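Local coordinates for protein Cel44C (Paenibacillus polymyxa, PDB 2YIH) that hydrolyses xyloglucan and cellulose-type beta-1,4-glucans, this chain being the glycoside hydrolase family 44 part of a longer, multidomain protein, at residues 280-285 against 355-360; 351-356 against 384-389. The protein carries 8 engineered substitutions. All blocks are in the same frame, centred on the assembly; numbering follows the deposited sequence.

Interaction 1: residues 280-285 against 355-360; sequences VFDVHW and AMTSYS. Engineered in segment 355-360: Ser358 (natural residue Glu).
In the closed eight-stranded parallel barrel, strands 280-285 and 353-359 lie side by side, their last residues approaching the glucan-binding cleft. Ala355 N donates to Phe281 O, Val283 N to Ala355 O and Thr357 N to Val283 O; nearer the cleft, Trp285 N reaches Ser358 O at 2.9 Å. On the face bearing Asp282 and His284, one hydroxyl serves two side chains. Thr357 OG1 donates to Asp282 OD1 at 2.6 Å, meeting the syn side of the carboxylate 20° out of its plane. It also lies in the plane of the His284 ring, at its edge, where NE2 makes a weak, bent bond to it. The stronger hold on the imidazole is at ND1, bonded to Glu187 of the glycan pocket. Over one ring face sits CB of Ser358, an engineered replacement of glutamate, 3.3 Å from the centroid of the His284 ring. On the other sheet face, Met356 bends at chi3 (-71°) to bring CE 3.8 Å from Trp285 CB, while SD stands oblique, 5.0 Å from the centroid of the Trp285 five-membered ring, a Met-aromatic contact. Strand 227-233 flanks Asp282, strand 387-390 borders Ala355 and Thr357, and helix 367-382 packs on Tyr359.

Interaction 2: residues 351-356 against 384-389; sequences GTKLAM and DVYMAN
Lys353 lies across the ring of Tyr386 and shows how a long aliphatic chain can use an aromatic face before delivering its charge. With CG beside the backbone N (chi1 -52°) and the rest extended, the lysine carries CD over the middle of the ring, 3.6 Å from the Tyr386 centroid and almost on the ring normal. NZ passes on toward the phenolic end, an off-centre cation-pi contact at 4.2 Å from the same centroid. The two polar ends converge on one carboxylate: Glu227 forms a salt bridge with Lys353 and a hydrogen bond with the Tyr386 hydroxyl, while Tyr26 stacks edge-to-face with the tyrosine. A leucine in place of Tyr386 would probably leave the lysine methylenes without their flat support and Glu227 without one of its donors.

At the backbone of the same residue, Tyr386 N donates to Leu354 O at 2.8 Å, and Val385 CG1 lies 3.7 Å from that same Leu354 O. Before this point the chains are joined through a water, which accepts from Leu354 N and donates to Asp384 O. Direct pairing continues with Met356 N bonded to Met387 O and Asn389 N to Met356 O, both at 2.9 Å. Met387 CB rests 4.0 Å from Ala355 CB, whereas Met387 N is buried without a partner. Strand 353-359, helix 367-382 and strand 387-390 form a beta-alpha-beta crossover, the repeating element of a TIM barrel.

The two interactions show how one barrel strand is held along both edges: 353-359 pairs with 280-285 in interaction 1 and with 387-390 in interaction 2. Ala355 and Met356 belong to both, and the probable bond from Phe281 N to Lys353 O (2.8 Å) continues the first ladder into the second segment pair. Interaction 1 is wholly buried and runs toward the glucan cleft, with a hydroxyl, carboxylate and imidazole cluster on one face and Met356-Trp285 packing on the other. Interaction 2 begins at the opposite, partly exposed end of the strand, where a charged chain, an aromatic ring and a water do the joining, and becomes buried backbone pairing farther along.

Interaction 1: residues 280-285 against 355-360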
ATOM      1  N   VAL A 280      -0.375 -10.964  -7.203  1.00  7.58           N
ATOM      2  CA  VAL A 280      -0.651 -10.259  -5.958  1.00  7.19           C
ATOM      3  C   VAL A 280      -2.065  -9.708  -6.011  1.00  7.55           C
ATOM      4  O   VAL A 280      -2.406  -8.972  -6.951  1.00  7.24           O
ATOM      5  CB  VAL A 280       0.332  -9.072  -5.751  1.00  6.91           C
ATOM      6  CG1 VAL A 280       0.118  -8.401  -4.383  1.00  6.87           C
ATOM      7  CG2 VAL A 280       1.820  -9.537  -5.920  1.00  6.91           C
ATOM      8  N   PHE A 281      -2.849 -10.053  -5.005  1.00  7.24           N
ATOM      9  CA  PHE A 281      -4.212  -9.556  -4.896  1.00  7.47           C
ATOM     10  C   PHE A 281      -4.115  -8.229  -4.186  1.00  7.70           C
ATOM     11  O   PHE A 281      -3.545  -8.143  -3.091  1.00  7.39           O
ATOM     12  CB  PHE A 281      -5.105 -10.540  -4.136  1.00  8.03           C
ATOM     13  CG  PHE A 281      -6.563 -10.134  -4.139  1.00  8.04           C
ATOM     14  CD1 PHE A 281      -7.378 -10.458  -5.212  1.00  8.00           C
ATOM     15  CD2 PHE A 281      -7.091  -9.382  -3.088  1.00  8.11           C
ATOM     16  CE1 PHE A 281      -8.734 -10.037  -5.240  1.00  8.33           C
ATOM     17  CE2 PHE A 281      -8.429  -8.961  -3.100  1.00  8.25           C
ATOM     18  CZ  PHE A 281      -9.243  -9.279  -4.194  1.00  8.26           C
ATOM     19  N   ASP A 282      -4.604  -7.184  -4.866  1.00  7.56           N
ATOM     20  CA  ASP A 282      -4.226  -5.783  -4.631  1.00  7.83           C
ATOM     21  C   ASP A 282      -5.510  -5.023  -4.248  1.00  7.89           C
ATOM     22  O   ASP A 282      -6.465  -5.000  -5.027  1.00  7.36           O
ATOM     23  CB  ASP A 282      -3.658  -5.261  -5.958  1.00  8.23           C
ATOM     24  CG  ASP A 282      -3.204  -3.799  -5.907  1.00  8.58           C
ATOM     25  OD1 ASP A 282      -3.769  -3.016  -5.120  1.00  9.52           O
ATOM     26  OD2 ASP A 282      -2.302  -3.430  -6.684  1.00  8.48           O
ATOM     27  N   VAL A 283      -5.566  -4.523  -3.014  1.00  7.72           N
ATOM     28  CA  VAL A 283      -6.679  -3.666  -2.557  1.00  8.26           C
ATOM     29  C   VAL A 283      -6.206  -2.297  -2.039  1.00  7.83           C
ATOM     30  O   VAL A 283      -5.047  -2.116  -1.646  1.00  7.81           O
ATOM     31  CB  VAL A 283      -7.496  -4.356  -1.440  1.00  8.44           C
ATOM     32  CG1 VAL A 283      -8.098  -5.661  -1.946  1.00  8.82           C
ATOM     33  CG2 VAL A 283      -6.644  -4.596  -0.196  1.00  8.86           C
ATOM     34  N   HIS A 284      -7.123  -1.328  -2.076  1.00  7.69           N
ATOM     35  CA  HIS A 284      -6.975  -0.078  -1.321  1.00  7.70           C
ATOM     36  C   HIS A 284      -7.877  -0.102  -0.080  1.00  7.73           C
ATOM     37  O   HIS A 284      -8.941  -0.717  -0.090  1.00  8.09           O
ATOM     38  CB  HIS A 284      -7.343   1.095  -2.236  1.00  7.36           C
ATOM     39  CG  HIS A 284      -6.435   1.200  -3.425  1.00  7.44           C
ATOM     40  ND1 HIS A 284      -6.630   2.101  -4.452  1.00  7.38           N
ATOM     41  CD2 HIS A 284      -5.278   0.548  -3.706  1.00  7.26           C
ATOM     42  CE1 HIS A 284      -5.644   1.983  -5.329  1.00  7.62           C
ATOM     43  NE2 HIS A 284      -4.806   1.049  -4.895  1.00  7.69           N
ATOM     44  N   TRP A 285      -7.453   0.598   0.959  1.00  8.00           N
ATOM     45  CA  TRP A 285      -8.188   0.585   2.227  1.00  8.34           C
ATOM     46  C   TRP A 285      -8.119   1.952   2.903  1.00  8.69           C
ATOM     47  O   TRP A 285      -7.095   2.317   3.503  1.00  8.75           O
ATOM     48  CB  TRP A 285      -7.600  -0.498   3.129  1.00  8.64           C
ATOM     49  CG  TRP A 285      -8.270  -0.603   4.479  1.00  9.35           C
ATOM     50  CD1 TRP A 285      -7.748  -0.221   5.674  1.00  9.36           C
ATOM     51  CD2 TRP A 285      -9.525  -1.236   4.771  1.00  9.77           C
ATOM     52  NE1 TRP A 285      -8.630  -0.530   6.701  1.00  9.58           N
ATOM     53  CE2 TRP A 285      -9.725  -1.154   6.173  1.00  9.69           C
ATOM     54  CE3 TRP A 285     -10.515  -1.849   3.983  1.00 10.10           C
ATOM     55  CZ2 TRP A 285     -10.856  -1.718   6.812  1.00 10.33           C
ATOM     56  CZ3 TRP A 285     -11.660  -2.401   4.632  1.00 10.73           C
ATOM     57  CH2 TRP A 285     -11.824  -2.295   6.012  1.00  9.91           C
ATOM     58  N   ALA A 355      -1.590  -7.342  -1.116  1.00  7.65           N
ATOM     59  CA  ALA A 355      -0.980  -6.006  -0.995  1.00  7.64           C
ATOM     60  C   ALA A 355      -2.062  -4.976  -0.742  1.00  7.82           C
ATOM     61  O   ALA A 355      -3.150  -5.060  -1.322  1.00  8.32           O
ATOM     62  CB  ALA A 355      -0.190  -5.609  -2.246  1.00  7.44           C
ATOM     63  N   MET A 356      -1.728  -4.002   0.091  1.00  7.47           N
ATOM     64  CA  MET A 356      -2.602  -2.869   0.374  1.00  7.58           C
ATOM     65  C   MET A 356      -1.935  -1.628  -0.227  1.00  7.38           C
ATOM     66  O   MET A 356      -1.105  -0.983   0.424  1.00  8.00           O
ATOM     67  CB  MET A 356      -2.799  -2.717   1.891  1.00  8.20           C
ATOM     68  CG  MET A 356      -3.771  -1.610   2.225  1.00  8.61           C
ATOM     69  SD  MET A 356      -4.079  -1.536   4.013  1.00 11.30           S
ATOM     70  CE  MET A 356      -5.004  -2.966   4.273  1.00 10.80           C
ATOM     71  N   THR A 357      -2.192  -1.381  -1.516  1.00  7.00           N
ATOM     72  CA  THR A 357      -1.356  -0.448  -2.305  1.00  7.13           C
ATOM     73  C   THR A 357      -1.736   1.016  -2.210  1.00  7.41           C
ATOM     74  O   THR A 357      -1.082   1.870  -2.819  1.00  7.05           O
ATOM     75  CB  THR A 357      -1.361  -0.824  -3.807  1.00  6.96           C
ATOM     76  OG1 THR A 357      -2.712  -0.840  -4.289  1.00  7.10           O
ATOM     77  CG2 THR A 357      -0.729  -2.237  -3.981  1.00  7.29           C
ATOM     78  N   SER A 358      -2.799   1.311  -1.485  1.00  8.24           N
ATOM     79  CA  SER A 358      -3.135   2.706  -1.201  1.00  7.94           C
ATOM     80  C   SER A 358      -3.989   2.721   0.055  1.00  7.65           C
ATOM     81  O   SER A 358      -5.055   2.058   0.124  1.00  7.34           O
ATOM     82  CB  SER A 358      -3.866   3.307  -2.424  1.00  8.30           C
ATOM     83  OG  SER A 358      -3.805   4.744  -2.458  1.00  9.69           O
ATOM     84  N   TYR A 359      -3.536   3.464   1.064  1.00  7.31           N
ATOM     85  CA  TYR A 359      -4.265   3.537   2.340  1.00  7.65           C
ATOM     86  C   TYR A 359      -3.781   4.734   3.135  1.00  7.99           C
ATOM     87  O   TYR A 359      -2.663   5.210   2.941  1.00  8.71           O
ATOM     88  CB  TYR A 359      -4.071   2.237   3.152  1.00  7.46           C
ATOM     89  CG  TYR A 359      -2.689   2.070   3.805  1.00  7.11           C
ATOM     90  CD1 TYR A 359      -1.598   1.572   3.078  1.00  7.23           C
ATOM     91  CD2 TYR A 359      -2.502   2.408   5.147  1.00  6.93           C
ATOM     92  CE1 TYR A 359      -0.338   1.445   3.677  1.00  6.89           C
ATOM     93  CE2 TYR A 359      -1.273   2.257   5.755  1.00  7.17           C
ATOM     94  CZ  TYR A 359      -0.204   1.775   5.028  1.00  7.01           C
ATOM     95  OH  TYR A 359       1.009   1.583   5.665  1.00  7.62           O
ATOM     96  N   SER A 360      -4.568   5.134   4.123  1.00  8.23           N
ATOM     97  CA  SER A 360      -4.170   6.198   5.053  1.00  8.44           C
ATOM     98  C   SER A 360      -5.148   6.168   6.206  1.00  8.49           C
ATOM     99  O   SER A 360      -6.336   5.893   5.995  1.00  9.29           O
ATOM    100  CB  SER A 360      -4.280   7.582   4.380  1.00  8.99           C
ATOM    101  OG  SER A 360      -4.120   8.596   5.369  1.00  8.98           O
TER

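Interaction 2: residues 351-356 against 384-389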
ATOM      1  N   GLY A 351      -1.309 -19.387  -3.068  1.00 12.85           N
ATOM      2  CA  GLY A 351       0.022 -18.920  -3.405  1.00 11.37           C
ATOM      3  C   GLY A 351       0.024 -17.458  -3.818  1.00 11.47           C
ATOM      4  O   GLY A 351       1.077 -16.849  -3.944  1.00 12.03           O
ATOM      5  N   THR A 352      -1.162 -16.920  -4.119  1.00 10.58           N
ATOM      6  CA  THR A 352      -1.256 -15.486  -4.467  1.00 10.06           C
ATOM      7  C   THR A 352      -0.938 -14.620  -3.234  1.00  9.51           C
ATOM      8  O   THR A 352      -1.348 -14.984  -2.122  1.00 10.13           O
ATOM      9  CB  THR A 352      -2.703 -15.192  -4.937  1.00  9.77           C
ATOM     10  OG1 THR A 352      -2.982 -16.071  -6.035  1.00 10.45           O
ATOM     11  CG2 THR A 352      -2.838 -13.723  -5.377  1.00 10.50           C
ATOM     12  N   LYS A 353      -0.199 -13.517  -3.411  1.00  9.05           N
ATOM     13  CA  LYS A 353       0.177 -12.641  -2.289  1.00  9.54           C
ATOM     14  C   LYS A 353      -0.903 -11.572  -2.095  1.00  8.68           C
ATOM     15  O   LYS A 353      -1.864 -11.478  -2.868  1.00  8.65           O
ATOM     16  CB  LYS A 353       1.542 -11.980  -2.570  1.00 10.25           C
ATOM     17  CG  LYS A 353       2.647 -13.013  -2.958  1.00 12.62           C
ATOM     18  CD  LYS A 353       3.910 -12.304  -3.537  1.00 14.63           C
ATOM     19  CE  LYS A 353       4.941 -13.333  -4.120  1.00 15.45           C
ATOM     20  NZ  LYS A 353       6.237 -12.614  -4.538  1.00 14.76           N
ATOM     21  N   LEU A 354      -0.758 -10.793  -1.044  1.00  8.31           N
ATOM     22  CA  LEU A 354      -1.738  -9.753  -0.690  1.00  8.41           C
ATOM     23  C   LEU A 354      -1.032  -8.411  -0.525  1.00  7.91           C
ATOM     24  O   LEU A 354       0.014  -8.337   0.155  1.00  7.79           O
ATOM     25  CB  LEU A 354      -2.418 -10.143   0.615  1.00  8.66           C
ATOM     26  CG  LEU A 354      -3.514  -9.222   1.140  1.00  9.26           C
ATOM     27  CD1 LEU A 354      -4.688  -9.136   0.137  1.00  9.89           C
ATOM     28  CD2 LEU A 354      -3.960  -9.760   2.522  1.00  9.87           C
ATOM     29  N   ALA A 355      -1.590  -7.342  -1.116  1.00  7.65           N
ATOM     30  CA  ALA A 355      -0.980  -6.006  -0.995  1.00  7.64           C
ATOM     31  C   ALA A 355      -2.062  -4.976  -0.742  1.00  7.82           C
ATOM     32  O   ALA A 355      -3.150  -5.060  -1.322  1.00  8.32           O
ATOM     33  CB  ALA A 355      -0.190  -5.609  -2.246  1.00  7.44           C
ATOM     34  N   MET A 356      -1.728  -4.002   0.091  1.00  7.47           N
ATOM     35  CA  MET A 356      -2.602  -2.869   0.374  1.00  7.58           C
ATOM     36  C   MET A 356      -1.935  -1.628  -0.227  1.00  7.38           C
ATOM     37  O   MET A 356      -1.105  -0.983   0.424  1.00  8.00           O
ATOM     38  CB  MET A 356      -2.799  -2.717   1.891  1.00  8.20           C
ATOM     39  CG  MET A 356      -3.771  -1.610   2.225  1.00  8.61           C
ATOM     40  SD  MET A 356      -4.079  -1.536   4.013  1.00 11.30           S
ATOM     41  CE  MET A 356      -5.004  -2.966   4.273  1.00 10.80           C
ATOM     42  N   ASP A 384       1.126 -11.259   7.248  1.00 14.49           N
ATOM     43  CA  ASP A 384       1.316 -11.878   5.923  1.00 15.15           C
ATOM     44  C   ASP A 384       0.947 -10.939   4.785  1.00 13.32           C
ATOM     45  O   ASP A 384       0.395 -11.377   3.771  1.00 13.47           O
ATOM     46  CB  ASP A 384       0.520 -13.197   5.811  1.00 18.66           C
ATOM     47  CG  ASP A 384       0.958 -14.227   6.871  1.00 21.92           C
ATOM     48  OD1 ASP A 384       2.098 -14.713   6.783  1.00 24.64           O
ATOM     49  OD2 ASP A 384       0.202 -14.469   7.837  1.00 26.26           O
ATOM     50  N   VAL A 385       1.162  -9.643   4.984  1.00 10.56           N
ATOM     51  CA  VAL A 385       0.982  -8.694   3.885  1.00  9.07           C
ATOM     52  C   VAL A 385       2.295  -8.501   3.149  1.00  8.66           C
ATOM     53  O   VAL A 385       3.331  -8.255   3.763  1.00  8.40           O
ATOM     54  CB  VAL A 385       0.433  -7.349   4.416  1.00  9.12           C
ATOM     55  CG1 VAL A 385       0.338  -6.305   3.279  1.00  8.78           C
ATOM     56  CG2 VAL A 385      -0.943  -7.593   5.080  1.00  9.37           C
ATOM     57  N   TYR A 386       2.270  -8.689   1.831  1.00  7.66           N
ATOM     58  CA  TYR A 386       3.481  -8.613   1.034  1.00  7.52           C
ATOM     59  C   TYR A 386       3.966  -7.176   0.800  1.00  7.67           C
ATOM     60  O   TYR A 386       5.167  -6.909   0.798  1.00  7.92           O
ATOM     61  CB  TYR A 386       3.191  -9.276  -0.323  1.00  7.37           C
ATOM     62  CG  TYR A 386       4.302  -9.205  -1.348  1.00  7.32           C
ATOM     63  CD1 TYR A 386       5.554  -9.757  -1.087  1.00  7.61           C
ATOM     64  CD2 TYR A 386       4.056  -8.716  -2.629  1.00  7.36           C
ATOM     65  CE1 TYR A 386       6.581  -9.732  -2.042  1.00  7.46           C
ATOM     66  CE2 TYR A 386       5.055  -8.700  -3.608  1.00  7.47           C
ATOM     67  CZ  TYR A 386       6.306  -9.239  -3.326  1.00  7.53           C
ATOM     68  OH  TYR A 386       7.284  -9.236  -4.307  1.00  8.17           O
ATOM     69  N   MET A 387       3.041  -6.258   0.575  1.00  7.78           N
ATOM     70  CA  MET A 387       3.422  -4.913   0.154  1.00  7.65           C
ATOM     71  C   MET A 387       2.321  -3.961   0.596  1.00  7.78           C
ATOM     72  O   MET A 387       1.116  -4.325   0.594  1.00  8.28           O
ATOM     73  CB  MET A 387       3.640  -4.845  -1.368  1.00  7.84           C
ATOM     74  CG  MET A 387       4.060  -3.456  -1.892  1.00  8.11           C
ATOM     75  SD  MET A 387       4.447  -3.616  -3.660  1.00  9.88           S
ATOM     76  CE  MET A 387       5.923  -4.628  -3.652  1.00  9.27           C
ATOM     77  N   ALA A 388       2.713  -2.751   1.014  1.00  7.73           N
ATOM     78  CA  ALA A 388       1.708  -1.763   1.426  1.00  7.59           C
ATOM     79  C   ALA A 388       2.262  -0.396   1.123  1.00  7.73           C
ATOM     80  O   ALA A 388       3.427  -0.144   1.397  1.00  7.61           O
ATOM     81  CB  ALA A 388       1.386  -1.861   2.952  1.00  7.80           C
ATOM     82  N   ASN A 389       1.412   0.490   0.603  1.00  7.61           N
ATOM     83  CA  ASN A 389       1.860   1.807   0.100  1.00  7.51           C
ATOM     84  C   ASN A 389       0.916   2.910   0.623  1.00  7.69           C
ATOM     85  O   ASN A 389      -0.265   2.966   0.274  1.00  7.18           O
ATOM     86  CB  ASN A 389       1.905   1.819  -1.457  1.00  7.89           C
ATOM     87  CG  ASN A 389       2.785   0.734  -2.018  1.00  8.29           C
ATOM     88  OD1 ASN A 389       3.990   0.959  -2.354  1.00  9.66           O
ATOM     89  ND2 ASN A 389       2.234  -0.450  -2.122  1.00  7.74           N
TER
HETATM   90  O   HOH W   1       1.004 -11.866   1.048  1.00  9.34           O